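Local structure of putative isohexenylglutaconyl-CoA hydratase (Pseudomonas aeruginosa, 4ZU2) at residues E15-I20 and V52-L57; S27-S32 and R58-H63. The protein probably hydrates isohexenylglutaconyl-CoA, an intermediate of citronellate breakdown, as a member of the crotonase (enoyl-CoA hydratase/isomerase) family. All blocks are in the same frame, centred on the assembly; numbering follows the deposited sequence.

Contact 1: residues E15-I20 and V52-L57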
ATOM      1  N   GLU A  15      -2.635  34.882  -5.590  1.00 43.05           N
ATOM      2  CA  GLU A  15      -1.192  34.879  -5.401  1.00 51.84           C
ATOM      3  C   GLU A  15      -0.589  33.640  -6.041  1.00 51.76           C
ATOM      4  O   GLU A  15      -0.546  33.538  -7.261  1.00 54.36           O
ATOM      5  CB  GLU A  15      -0.815  34.971  -3.919  1.00 57.20           C
ATOM      6  CG  GLU A  15      -1.364  36.170  -3.190  1.00 64.88           C
ATOM      7  CD  GLU A  15      -1.517  35.906  -1.688  1.00 72.29           C
ATOM      8  OE1 GLU A  15      -2.086  34.839  -1.332  1.00 76.31           O
ATOM      9  OE2 GLU A  15      -1.065  36.751  -0.866  1.00 69.04           O
ATOM     10  N   GLY A  16      -0.112  32.706  -5.231  1.00 49.33           N
ATOM     11  CA  GLY A  16       0.411  31.460  -5.752  1.00 42.98           C
ATOM     12  C   GLY A  16      -0.603  30.324  -5.740  1.00 39.11           C
ATOM     13  O   GLY A  16      -0.259  29.228  -6.174  1.00 43.40           O
ATOM     14  N   VAL A  17      -1.836  30.575  -5.276  1.00 30.88           N
ATOM     15  CA  VAL A  17      -2.850  29.513  -5.135  1.00 30.49           C
ATOM     16  C   VAL A  17      -3.960  29.679  -6.160  1.00 33.01           C
ATOM     17  O   VAL A  17      -4.611  30.703  -6.185  1.00 34.50           O
ATOM     18  CB  VAL A  17      -3.419  29.458  -3.713  1.00 22.23           C
ATOM     19  CG1 VAL A  17      -4.435  28.367  -3.598  1.00 27.28           C
ATOM     20  CG2 VAL A  17      -2.252  29.262  -2.706  1.00 18.31           C
ATOM     21  N   LEU A  18      -4.113  28.712  -7.060  1.00 32.39           N
ATOM     22  CA  LEU A  18      -5.218  28.745  -8.039  1.00 30.19           C
ATOM     23  C   LEU A  18      -6.344  27.824  -7.536  1.00 31.94           C
ATOM     24  O   LEU A  18      -6.188  26.606  -7.494  1.00 33.57           O
ATOM     25  CB  LEU A  18      -4.751  28.352  -9.438  1.00 30.58           C
ATOM     26  CG  LEU A  18      -5.823  28.129 -10.534  1.00 26.79           C
ATOM     27  CD1 LEU A  18      -6.682  29.366 -10.767  1.00 27.45           C
ATOM     28  CD2 LEU A  18      -5.160  27.736 -11.829  1.00 22.77           C
ATOM     29  N   ARG A  19      -7.440  28.420  -7.082  1.00 26.38           N
ATOM     30  CA  ARG A  19      -8.633  27.666  -6.725  1.00 27.30           C
ATOM     31  C   ARG A  19      -9.479  27.390  -7.961  1.00 21.19           C
ATOM     32  O   ARG A  19      -9.710  28.292  -8.756  1.00 24.30           O
ATOM     33  CB  ARG A  19      -9.476  28.457  -5.754  1.00 28.23           C
ATOM     34  CG  ARG A  19      -8.980  28.359  -4.359  1.00 36.88           C
ATOM     35  CD  ARG A  19      -8.363  29.690  -3.891  1.00 46.37           C
ATOM     36  NE  ARG A  19      -7.843  29.692  -2.516  1.00 43.40           N
ATOM     37  CZ  ARG A  19      -8.486  29.240  -1.438  1.00 41.60           C
ATOM     38  NH1 ARG A  19      -9.694  28.698  -1.493  1.00 40.98           N
ATOM     39  NH2 ARG A  19      -7.911  29.319  -0.266  1.00 44.49           N
ATOM     40  N   ILE A  20      -9.981  26.166  -8.084  1.00 20.44           N
ATOM     41  CA  ILE A  20     -10.730  25.743  -9.275  1.00 26.43           C
ATOM     42  C   ILE A  20     -12.007  25.087  -8.807  1.00 27.39           C
ATOM     43  O   ILE A  20     -11.963  24.091  -8.086  1.00 24.02           O
ATOM     44  CB  ILE A  20      -9.948  24.703 -10.119  1.00 28.87           C
ATOM     45  CG1 ILE A  20      -8.524  25.199 -10.448  1.00 22.33           C
ATOM     46  CG2 ILE A  20     -10.743  24.337 -11.405  1.00 23.17           C
ATOM     47  CD1 ILE A  20      -7.628  24.137 -10.964  1.00 22.58           C
ATOM     48  N   VAL A  52       2.535  29.468  -9.734  1.00 31.59           N
ATOM     49  CA  VAL A  52       1.350  28.721  -9.268  1.00 23.61           C
ATOM     50  C   VAL A  52       1.796  27.483  -8.488  1.00 23.58           C
ATOM     51  O   VAL A  52       2.273  26.521  -9.074  1.00 21.80           O
ATOM     52  CB  VAL A  52       0.468  28.315 -10.464  1.00 31.63           C
ATOM     53  CG1 VAL A  52      -0.808  27.641  -9.985  1.00 32.13           C
ATOM     54  CG2 VAL A  52       0.124  29.536 -11.323  1.00 29.14           C
ATOM     55  N   ARG A  53       1.671  27.525  -7.166  1.00 24.98           N
ATOM     56  CA  ARG A  53       2.343  26.574  -6.261  1.00 22.15           C
ATOM     57  C   ARG A  53       1.331  25.577  -5.702  1.00 25.75           C
ATOM     58  O   ARG A  53       1.708  24.522  -5.198  1.00 20.67           O
ATOM     59  CB  ARG A  53       2.953  27.325  -5.069  1.00 27.89           C
ATOM     60  CG  ARG A  53       3.984  28.390  -5.413  1.00 33.59           C
ATOM     61  CD  ARG A  53       4.304  29.287  -4.205  1.00 36.33           C
ATOM     62  NE  ARG A  53       4.939  28.557  -3.102  1.00 33.88           N
ATOM     63  CZ  ARG A  53       5.295  29.097  -1.933  1.00 38.77           C
ATOM     64  NH1 ARG A  53       5.079  30.392  -1.650  1.00 39.05           N
ATOM     65  NH2 ARG A  53       5.868  28.331  -1.023  1.00 38.27           N
ATOM     66  N   ALA A  54       0.044  25.940  -5.747  1.00 28.13           N
ATOM     67  CA  ALA A  54      -1.007  25.041  -5.291  1.00 24.96           C
ATOM     68  C   ALA A  54      -2.316  25.163  -6.110  1.00 23.21           C
ATOM     69  O   ALA A  54      -2.615  26.195  -6.707  1.00 15.36           O
ATOM     70  CB  ALA A  54      -1.267  25.225  -3.822  1.00 24.68           C
ATOM     71  N   LEU A  55      -3.046  24.058  -6.172  1.00 19.02           N
ATOM     72  CA  LEU A  55      -4.346  24.028  -6.790  1.00 24.52           C
ATOM     73  C   LEU A  55      -5.303  23.487  -5.753  1.00 23.82           C
ATOM     74  O   LEU A  55      -4.983  22.525  -5.038  1.00 29.28           O
ATOM     75  CB  LEU A  55      -4.376  23.151  -8.036  1.00 18.89           C
ATOM     76  CG  LEU A  55      -3.271  23.474  -9.058  1.00 24.05           C
ATOM     77  CD1 LEU A  55      -3.141  22.351 -10.102  1.00 19.09           C
ATOM     78  CD2 LEU A  55      -3.494  24.827  -9.719  1.00 25.72           C
ATOM     79  N   VAL A  56      -6.453  24.155  -5.647  1.00 18.58           N
ATOM     80  CA  VAL A  56      -7.549  23.684  -4.813  1.00 23.64           C
ATOM     81  C   VAL A  56      -8.730  23.391  -5.726  1.00 22.46           C
ATOM     82  O   VAL A  56      -9.071  24.146  -6.615  1.00 25.69           O
ATOM     83  CB  VAL A  56      -7.896  24.680  -3.701  1.00 29.40           C
ATOM     84  CG1 VAL A  56      -8.766  23.997  -2.670  1.00 29.75           C
ATOM     85  CG2 VAL A  56      -6.621  25.200  -3.042  1.00 25.54           C
ATOM     86  N   LEU A  57      -9.278  22.219  -5.532  1.00 20.05           N
ATOM     87  CA  LEU A  57     -10.190  21.643  -6.433  1.00 22.29           C
ATOM     88  C   LEU A  57     -11.421  21.442  -5.605  1.00 27.39           C
ATOM     89  O   LEU A  57     -11.372  20.802  -4.555  1.00 25.49           O
ATOM     90  CB  LEU A  57      -9.646  20.314  -6.940  1.00 25.12           C
ATOM     91  CG  LEU A  57     -10.508  19.660  -8.011  1.00 30.25           C
ATOM     92  CD1 LEU A  57     -10.828  20.611  -9.132  1.00 29.09           C
ATOM     93  CD2 LEU A  57      -9.807  18.406  -8.548  1.00 31.34           C
TER
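L18 and V56 join two neighbouring parallel strands, 17-20 and 54-57, through a backbone bond between V56 N and L18 O. The strands belong to the beta-alpha-beta unit 17-22, 33-47, 54-59 of a crotonase fold. Their short axes run 18° apart. The ladder continues with L18 N to A54 O at 3.0 Å and I20 N to V56 O at 2.7 Å.

The tight part is apolar and lies on both faces of this sheet. On the face of L18, I20, L55 and L57, the CD2 methyl of L55 reaches back across the strand gap to L18 CB at 3.8 Å. With chi2 at 166°, L55 CD1 takes the extended place and CD2 is the branch turned toward L18. V52 CG1 meets the same L18 CB, from the start of 52-57. Helix 33-47 packs on this face through V42, V46 and L43. On the other face V17 CG1 touches V56 CG2 at 3.9 Å. R19 lies alongside V56 there, with its CG against V56 CB. L197 and L201 of helix 190-205 pack on this side.

The loose, solvent side is E15. It is poorly ordered and does not touch 52-57, though its OE1 has a salt bridge to R205. The ladder ends at R53, whose guanidinium leaves this contact for the carbonyls of R205, C207 and W262. G16 O takes R53 N at 2.8 Å, in its carbonyl plane, and A54 N weakly at 3.3 Å.

Contact 2: residues S27-S32 and R58-H63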
ATOM      1  N   SER A  27     -26.307  19.492 -11.891  1.00 42.34           N
ATOM      2  CA  SER A  27     -26.103  18.045 -12.044  1.00 42.17           C
ATOM      3  C   SER A  27     -25.076  17.519 -11.051  1.00 40.80           C
ATOM      4  O   SER A  27     -24.323  16.585 -11.369  1.00 44.04           O
ATOM      5  CB  SER A  27     -25.680  17.699 -13.471  1.00 48.69           C
ATOM      6  OG  SER A  27     -24.385  18.157 -13.761  1.00 53.79           O
ATOM      7  N   ARG A  28     -25.066  18.130  -9.857  1.00 29.96           N
ATOM      8  CA  ARG A  28     -24.090  17.849  -8.812  1.00 27.07           C
ATOM      9  C   ARG A  28     -22.671  17.776  -9.410  1.00 23.18           C
ATOM     10  O   ARG A  28     -21.854  16.941  -9.022  1.00 18.61           O
ATOM     11  CB  ARG A  28     -24.451  16.565  -8.038  1.00 26.47           C
ATOM     12  CG  ARG A  28     -25.774  16.608  -7.329  1.00 28.80           C
ATOM     13  CD  ARG A  28     -25.958  15.415  -6.391  1.00 34.61           C
ATOM     14  NE  ARG A  28     -25.767  14.119  -7.061  1.00 41.96           N
ATOM     15  CZ  ARG A  28     -25.904  12.931  -6.460  1.00 43.45           C
ATOM     16  NH1 ARG A  28     -26.253  12.858  -5.182  1.00 41.42           N
ATOM     17  NH2 ARG A  28     -25.716  11.803  -7.140  1.00 44.59           N
ATOM     18  N   ASN A  29     -22.428  18.663 -10.368  1.00 26.89           N
ATOM     19  CA  ASN A  29     -21.123  18.899 -10.968  1.00 30.53           C
ATOM     20  C   ASN A  29     -20.572  17.708 -11.741  1.00 29.86           C
ATOM     21  O   ASN A  29     -19.397  17.358 -11.615  1.00 23.22           O
ATOM     22  CB  ASN A  29     -20.137  19.322  -9.893  1.00 35.30           C
ATOM     23  CG  ASN A  29     -20.491  20.649  -9.286  1.00 34.03           C
ATOM     24  OD1 ASN A  29     -20.836  21.592 -10.009  1.00 33.47           O
ATOM     25  ND2 ASN A  29     -20.391  20.744  -7.963  1.00 25.48           N
ATOM     26  N   ALA A  30     -21.441  17.081 -12.522  1.00 31.15           N
ATOM     27  CA  ALA A  30     -21.071  15.905 -13.299  1.00 26.72           C
ATOM     28  C   ALA A  30     -19.981  16.325 -14.277  1.00 26.26           C
ATOM     29  O   ALA A  30     -19.950  17.450 -14.751  1.00 25.93           O
ATOM     30  CB  ALA A  30     -22.303  15.354 -14.027  1.00 22.15           C
ATOM     31  N   MET A  31     -19.034  15.453 -14.529  1.00 27.25           N
ATOM     32  CA  MET A  31     -18.009  15.763 -15.516  1.00 29.95           C
ATOM     33  C   MET A  31     -18.619  15.702 -16.868  1.00 27.68           C
ATOM     34  O   MET A  31     -19.000  14.648 -17.323  1.00 27.84           O
ATOM     35  CB  MET A  31     -16.918  14.737 -15.503  1.00 31.81           C
ATOM     36  CG  MET A  31     -16.222  14.714 -14.228  1.00 37.43           C
ATOM     37  SD  MET A  31     -14.455  14.924 -14.407  1.00 48.58           S
ATOM     38  CE  MET A  31     -14.429  16.387 -15.396  1.00 17.31           C
ATOM     39  N   SER A  32     -18.720  16.849 -17.506  1.00 22.12           N
ATOM     40  CA  SER A  32     -19.089  16.867 -18.853  1.00 18.31           C
ATOM     41  C   SER A  32     -17.808  16.730 -19.670  1.00 23.40           C
ATOM     42  O   SER A  32     -16.713  16.908 -19.175  1.00 23.14           O
ATOM     43  CB  SER A  32     -19.812  18.167 -19.156  1.00 27.74           C
ATOM     44  OG  SER A  32     -19.036  19.321 -18.839  1.00 31.22           O
ATOM     45  N   ARG A  58     -12.517  22.034  -6.063  1.00 29.60           N
ATOM     46  CA  ARG A  58     -13.715  22.105  -5.248  1.00 34.85           C
ATOM     47  C   ARG A  58     -14.979  22.109  -6.108  1.00 27.23           C
ATOM     48  O   ARG A  58     -14.935  22.364  -7.304  1.00 33.27           O
ATOM     49  CB  ARG A  58     -13.668  23.351  -4.346  1.00 40.92           C
ATOM     50  CG  ARG A  58     -14.318  23.136  -2.983  1.00 42.78           C
ATOM     51  CD  ARG A  58     -14.323  24.385  -2.102  1.00 50.27           C
ATOM     52  NE  ARG A  58     -14.382  25.638  -2.859  1.00 58.83           N
ATOM     53  CZ  ARG A  58     -13.524  26.654  -2.732  1.00 64.53           C
ATOM     54  NH1 ARG A  58     -12.502  26.615  -1.861  1.00 56.68           N
ATOM     55  NH2 ARG A  58     -13.704  27.737  -3.486  1.00 68.30           N
ATOM     56  N   GLY A  59     -16.104  21.806  -5.474  1.00 29.17           N
ATOM     57  CA  GLY A  59     -17.371  21.679  -6.159  1.00 29.46           C
ATOM     58  C   GLY A  59     -18.364  22.734  -5.690  1.00 33.21           C
ATOM     59  O   GLY A  59     -18.434  23.074  -4.514  1.00 32.96           O
ATOM     60  N   ALA A  60     -19.127  23.283  -6.624  1.00 36.23           N
ATOM     61  CA  ALA A  60     -20.091  24.289  -6.266  1.00 32.15           C
ATOM     62  C   ALA A  60     -21.209  23.638  -5.456  1.00 32.95           C
ATOM     63  O   ALA A  60     -21.537  22.460  -5.663  1.00 31.68           O
ATOM     64  CB  ALA A  60     -20.630  24.935  -7.492  1.00 33.98           C
ATOM     65  N   ASP A  61     -21.738  24.390  -4.485  1.00 34.86           N
ATOM     66  CA  ASP A  61     -22.989  24.058  -3.793  1.00 33.29           C
ATOM     67  C   ASP A  61     -23.044  22.815  -2.935  1.00 32.49           C
ATOM     68  O   ASP A  61     -24.106  22.227  -2.781  1.00 35.75           O
ATOM     69  CB  ASP A  61     -24.086  23.948  -4.823  1.00 44.11           C
ATOM     70  CG  ASP A  61     -25.157  24.914  -4.571  1.00 55.93           C
ATOM     71  OD1 ASP A  61     -26.043  24.569  -3.764  1.00 58.52           O
ATOM     72  OD2 ASP A  61     -25.074  26.028  -5.146  1.00 60.52           O
ATOM     73  N   GLY A  62     -21.915  22.390  -2.385  1.00 35.34           N
ATOM     74  CA  GLY A  62     -21.914  21.281  -1.451  1.00 35.88           C
ATOM     75  C   GLY A  62     -21.859  19.890  -2.076  1.00 34.45           C
ATOM     76  O   GLY A  62     -22.210  18.884  -1.452  1.00 34.31           O
ATOM     77  N   HIS A  63     -21.426  19.815  -3.322  1.00 35.57           N
ATOM     78  CA  HIS A  63     -21.101  18.519  -3.897  1.00 33.80           C
ATOM     79  C   HIS A  63     -19.786  18.680  -4.661  1.00 31.59           C
ATOM     80  O   HIS A  63     -19.547  19.720  -5.275  1.00 29.25           O
ATOM     81  CB  HIS A  63     -22.221  18.006  -4.818  1.00 33.17           C
ATOM     82  CG  HIS A  63     -23.553  17.849  -4.152  1.00 35.68           C
ATOM     83  ND1 HIS A  63     -23.853  16.801  -3.301  1.00 37.98           N
ATOM     84  CD2 HIS A  63     -24.683  18.598  -4.223  1.00 35.87           C
ATOM     85  CE1 HIS A  63     -25.092  16.922  -2.870  1.00 35.55           C
ATOM     86  NE2 HIS A  63     -25.623  18.003  -3.418  1.00 33.79           N
TER
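N29 and H63 meet through the amide of N29, whose ND2 donates to two backbone carbonyls of the 58-63 segment. One is H63 O at 3.0 Å, the other A60 O at 3.1 Å. Both acceptors lie close to the amide plane of N29. A60 O is met in its carbonyl plane, on a lone pair. At H63 O the donor stands 46° above the carbonyl plane. Both bonds are bent. One nitrogen thus ties together the two sides of the turn after strand 54-59.

Beside this bond, the aliphatic part of R28 lies over one face of the H63 imidazole. R28 CD stands 3.8 Å from the ring centroid, almost on the normal, a CH-pi contact. R28 CG lies over the same face, 3.8 Å from H63 CD2. The guanidinium plane is turned 59° from the ring.

The next shell sets these groups in place. R24 N donates to N29 OD1, so both ends of the amide are held and its rotation is fixed. A112 N bonds H63 ND1, which orients the ring beneath R28. L22 packs on N29, and A66, A112 and L114 touch R28. Further along the loop, S32 OG caps M35 N at the start of helix 33-47. H63 opens the loop through A66 and G67, and A112 leads into helix 116-121. As in other crotonases, these two regions probably supply the backbone N-H groups of the oxyanion hole.

In the fold
Contacts 1 and 2 lie in one beta-alpha-beta unit, and their centres are about 18 Å apart. Strand 54-59 serves both: contact 1 pairs its first part with strand 17-22, and contact 2 takes over where it ends. The seam between them is direct. I20 O lies 2.9 Å from R58 N, a probable hydrogen bond that carries the parallel ladder of 15-20 and 52-57 into the 58-63 segment. The ladder then goes on with backbone bonds of R58 and A60 with L22. Along the chain the segments alternate, with helix 33-47 following the 27-32 loop and leading to 52-57. Contact 2 lies at the start of a loop that probably helps form the oxyanion hole. Contact 1 is sheet packing farther off.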